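Local coordinates for protein Pcza361.24 (Amycolatopsis orientalis, PDB 3G2M) that probably transfers a methyl group from S-adenosyl-L-methionine to an amine nitrogen of glycopeptide antibiotics, as a glycopeptide N-methyltransferase, at residues I156-G159 with S160-L164; E163-E166 with A167-R170. All coordinates share one frame; numbering follows the deposited sequence.

Interaction 1: I156-G159 with S160-L164; sequences ISSG and SINEL
The flat groups here are the carboxamide of N162 and the S158 carbonyl, and the amide nitrogen of the first meets the oxygen of the second. S158 O lies slightly off the amide plane of N162 and accepts from N162 ND2 at 3.0 Å, the amide nitrogen standing above the carbonyl plane. N162 N reaches the same S158 O at 3.2 Å from the opposite face, so two N-H groups of one residue grip a single acceptor. The other end of the amide, OD1, accepts from L252 N, which fixes the rotation of the group. The setting is the short helix 158-161 that follows the strand 151-156 in the Rossmann-like fold of AdoMet-dependent methyltransferases. S157 occupies its N-cap position, but the hydroxyl makes no capping bond and pairs instead with E71, while S157 O accepts weak bonds from the backbone nitrogens of S160 and I161. S157 belongs to the S-adenosyl-L-methionine site of this protein, although no cofactor is bound to this chain. With OG anti to the backbone N (chi1 -176°), beside its own carbonyl carbon, S158 accepts from A191 N. I156 and I161 cross at about a right angle, I156 CD1 lying 4.1 Å from I161 CB. A water bridges the two segments, accepting from S157 N at 2.9 Å and lying 2.7 Å from S160 OG.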
loop_
_atom_site.group_PDB
_atom_site.type_symbol
_atom_site.label_atom_id
_atom_site.label_comp_id
_atom_site.label_asym_id
_atom_site.label_seq_id
_atom_site.Cartn_x
_atom_site.Cartn_y
_atom_site.Cartn_z
ATOM N N ILE A 156 16.717 5.362 9.087
ATOM C CA ILE A 156 15.344 5.846 8.974
ATOM C C ILE A 156 14.424 5.044 9.896
ATOM O O ILE A 156 14.560 3.825 10.020
ATOM C CB ILE A 156 14.837 5.851 7.490
ATOM C CG1 ILE A 156 13.536 6.656 7.350
ATOM C CG2 ILE A 156 14.682 4.428 6.925
ATOM C CD1 ILE A 156 13.137 6.921 5.907
ATOM N N SER A 157 13.501 5.744 10.543
ATOM C CA SER A 157 12.587 5.125 11.490
ATOM C C SER A 157 11.306 4.654 10.810
ATOM O O SER A 157 10.881 5.230 9.800
ATOM C CB SER A 157 12.269 6.105 12.622
ATOM O OG SER A 157 11.570 5.459 13.675
ATOM N N SER A 158 10.690 3.613 11.376
ATOM C CA SER A 158 9.451 3.038 10.839
ATOM C C SER A 158 8.383 4.067 10.472
ATOM O O SER A 158 7.799 3.997 9.396
ATOM C CB SER A 158 8.850 2.044 11.838
ATOM O OG SER A 158 7.706 1.437 11.268
ATOM N N GLY A 159 8.117 5.007 11.379
ATOM C CA GLY A 159 7.064 6.001 11.174
ATOM C C GLY A 159 7.250 6.813 9.904
ATOM O O GLY A 159 6.275 7.140 9.205
ATOM N N SER A 160 8.506 7.114 9.600
ATOM C CA SER A 160 8.874 7.957 8.466
ATOM C C SER A 160 8.758 7.258 7.115
ATOM O O SER A 160 8.158 7.796 6.190
ATOM C CB SER A 160 10.308 8.441 8.659
ATOM O OG SER A 160 10.436 9.063 9.922
ATOM N N ILE A 161 9.362 6.076 6.985
ATOM C CA ILE A 161 9.283 5.345 5.708
ATOM C C ILE A 161 7.829 4.981 5.374
ATOM O O ILE A 161 7.418 5.041 4.222
ATOM C CB ILE A 161 10.227 4.101 5.654
ATOM C CG1 ILE A 161 10.151 3.429 4.260
ATOM C CG2 ILE A 161 9.914 3.123 6.791
ATOM C CD1 ILE A 161 11.253 2.409 3.961
ATOM N N ASN A 162 7.042 4.648 6.394
ATOM C CA ASN A 162 5.627 4.321 6.187
ATOM C C ASN A 162 4.771 5.504 5.720
ATOM O O ASN A 162 3.652 5.311 5.254
ATOM C CB ASN A 162 5.021 3.658 7.437
ATOM C CG ASN A 162 5.267 2.150 7.476
ATOM O OD1 ASN A 162 4.673 1.397 6.702
ATOM N ND2 ASN A 162 6.128 1.705 8.390
ATOM N N GLU A 163 5.298 6.720 5.824
ATOM C CA GLU A 163 4.598 7.902 5.302
ATOM C C GLU A 163 4.723 8.027 3.775
ATOM O O GLU A 163 4.026 8.828 3.149
ATOM C CB GLU A 163 5.094 9.177 6.013
ATOM C CG GLU A 163 4.508 9.309 7.427
ATOM C CD GLU A 163 4.944 10.549 8.194
ATOM O OE1 GLU A 163 5.781 11.353 7.703
ATOM O OE2 GLU A 163 4.424 10.720 9.320
ATOM N N LEU A 164 5.596 7.214 3.178
ATOM C CA LEU A 164 5.892 7.300 1.742
ATOM C C LEU A 164 5.157 6.232 0.932
ATOM O O LEU A 164 5.138 5.057 1.316
ATOM C CB LEU A 164 7.405 7.159 1.513
ATOM C CG LEU A 164 8.373 8.160 2.158
ATOM C CD1 LEU A 164 9.818 7.836 1.749
ATOM C CD2 LEU A 164 8.006 9.609 1.782
HETATM O O HOH W 1 13.046 8.600 10.563
#

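Interaction 2: E163-E166 with A167-R170; sequences ELDE and ADRR
L164 O receives NH1 of R169 at 2.7 Å, and the carbonyl oxygen sits at the edge of the guanidinium, in its plane. The bond is somewhat bent, with an N-H...O angle of 139°. The arginine chain bends at chi3 (-58°), folding the guanidinium back over the start of its own helix until one face rests on E166 CA. NH2 forms a salt bridge with E260, and NE is hydrogen-bonded as well. Apolar contact backs this up, L164 CB lying 3.7 Å from R169 CG. The next residue begins helix 166-179 with a side-chain N-cap: D165 OD1 accepts from D168 N at 2.9 Å, met nearly along the C-O axis. What brings the carboxylate there is a chi1 of 67°, which sets CG between the backbone N and the carbonyl carbon. The regular helical bonds then take over, R169 N donating to D165 O and R170 N to E166 O. D168 in turn faces back toward the cap. Its OD2 is 3.6 Å from D165 OD1, a like-charged approach that the capping N-H and a nearby water probably ease. That water donates to D168 OD2 and accepts from D165 N at 2.9 Å, closing a link between the two aspartates. The second subunit packs against this end of the helix, its E166 touching D165, and R170 NH2 lies at long range from D165 OD2 of that neighbouring subunit, a weak attraction of opposite charges.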
loop_
_atom_site.group_PDB
_atom_site.type_symbol
_atom_site.label_atom_id
_atom_site.label_comp_id
_atom_site.label_asym_id
_atom_site.label_seq_id
_atom_site.Cartn_x
_atom_site.Cartn_y
_atom_site.Cartn_z
ATOM N N GLU A 163 5.298 6.720 5.824
ATOM C CA GLU A 163 4.598 7.902 5.302
ATOM C C GLU A 163 4.723 8.027 3.775
ATOM O O GLU A 163 4.026 8.828 3.149
ATOM C CB GLU A 163 5.094 9.177 6.013
ATOM C CG GLU A 163 4.508 9.309 7.427
ATOM C CD GLU A 163 4.944 10.549 8.194
ATOM O OE1 GLU A 163 5.781 11.353 7.703
ATOM O OE2 GLU A 163 4.424 10.720 9.320
ATOM N N LEU A 164 5.596 7.214 3.178
ATOM C CA LEU A 164 5.892 7.300 1.742
ATOM C C LEU A 164 5.157 6.232 0.932
ATOM O O LEU A 164 5.138 5.057 1.316
ATOM C CB LEU A 164 7.405 7.159 1.513
ATOM C CG LEU A 164 8.373 8.160 2.158
ATOM C CD1 LEU A 164 9.818 7.836 1.749
ATOM C CD2 LEU A 164 8.006 9.609 1.782
ATOM N N ASP A 165 4.572 6.638 -0.193
ATOM C CA ASP A 165 3.955 5.695 -1.121
ATOM C C ASP A 165 5.030 4.915 -1.895
ATOM O O ASP A 165 6.228 5.129 -1.688
ATOM C CB ASP A 165 2.931 6.386 -2.054
ATOM C CG ASP A 165 3.562 7.368 -3.034
ATOM O OD1 ASP A 165 4.792 7.343 -3.258
ATOM O OD2 ASP A 165 2.800 8.185 -3.593
ATOM N N GLU A 166 4.603 4.013 -2.772
ATOM C CA GLU A 166 5.544 3.127 -3.440
ATOM C C GLU A 166 6.600 3.892 -4.238
ATOM O O GLU A 166 7.781 3.582 -4.128
ATOM C CB GLU A 166 4.835 2.096 -4.332
ATOM C CG GLU A 166 5.763 0.926 -4.744
ATOM C CD GLU A 166 5.175 0.051 -5.842
ATOM O OE1 GLU A 166 4.105 0.414 -6.378
ATOM O OE2 GLU A 166 5.788 -0.995 -6.176
ATOM N N ALA A 167 6.164 4.882 -5.020
ATOM C CA ALA A 167 7.055 5.664 -5.889
ATOM C C ALA A 167 8.052 6.493 -5.076
ATOM O O ALA A 167 9.237 6.586 -5.426
ATOM C CB ALA A 167 6.234 6.563 -6.835
ATOM N N ASP A 168 7.578 7.069 -3.975
ATOM C CA ASP A 168 8.439 7.860 -3.094
ATOM C C ASP A 168 9.452 7.009 -2.319
ATOM O O ASP A 168 10.577 7.453 -2.058
ATOM C CB ASP A 168 7.602 8.725 -2.150
ATOM C CG ASP A 168 7.008 9.949 -2.851
ATOM O OD1 ASP A 168 7.464 10.304 -3.962
ATOM O OD2 ASP A 168 6.090 10.569 -2.279
ATOM N N ARG A 169 9.056 5.795 -1.939
ATOM C CA ARG A 169 10.018 4.846 -1.360
ATOM C C ARG A 169 11.145 4.526 -2.357
ATOM O O ARG A 169 12.304 4.417 -1.964
ATOM C CB ARG A 169 9.322 3.569 -0.872
ATOM C CG ARG A 169 8.352 3.840 0.297
ATOM C CD ARG A 169 7.908 2.566 1.042
ATOM N NE ARG A 169 7.244 1.570 0.190
ATOM C CZ ARG A 169 5.943 1.555 -0.097
ATOM N NH1 ARG A 169 5.136 2.518 0.350
ATOM N NH2 ARG A 169 5.449 0.587 -0.866
ATOM N N ARG A 170 10.794 4.359 -3.630
ATOM C CA ARG A 170 11.797 4.198 -4.695
ATOM C C ARG A 170 12.799 5.363 -4.708
ATOM O O ARG A 170 13.997 5.153 -4.838
ATOM C CB ARG A 170 11.128 4.076 -6.069
ATOM C CG ARG A 170 10.643 2.670 -6.425
ATOM C CD ARG A 170 10.189 2.581 -7.890
ATOM N NE ARG A 170 8.765 2.280 -8.018
ATOM C CZ ARG A 170 7.862 3.053 -8.617
ATOM N NH1 ARG A 170 8.206 4.204 -9.191
ATOM N NH2 ARG A 170 6.599 2.656 -8.656
HETATM O O HOH W 2 4.433 9.519 -0.559
#

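In the fold
Interactions 1 and 2 overlap along the chain, sharing E163 and L164, with centres 9 Å apart. Interaction 1 comes first, where the strand 151-156 of the seven-stranded mixed sheet gives way to helix 158-161; interaction 2 then opens helix 166-179, which leads toward the neighbouring strand 184-191. The two touch directly through I161 CG1 and R169 CD, 4.0 Å apart. Together they illustrate how a strand-to-helix connection is built from successive helix starts. In this methyltransferase interaction 1 holds S157 of the cofactor site, beside R95, and both contacts come close to M142, through I156 and L164. D165, E166 and R170 of interaction 2 also meet the second subunit, so one short connection runs from cofactor site to dimer contact.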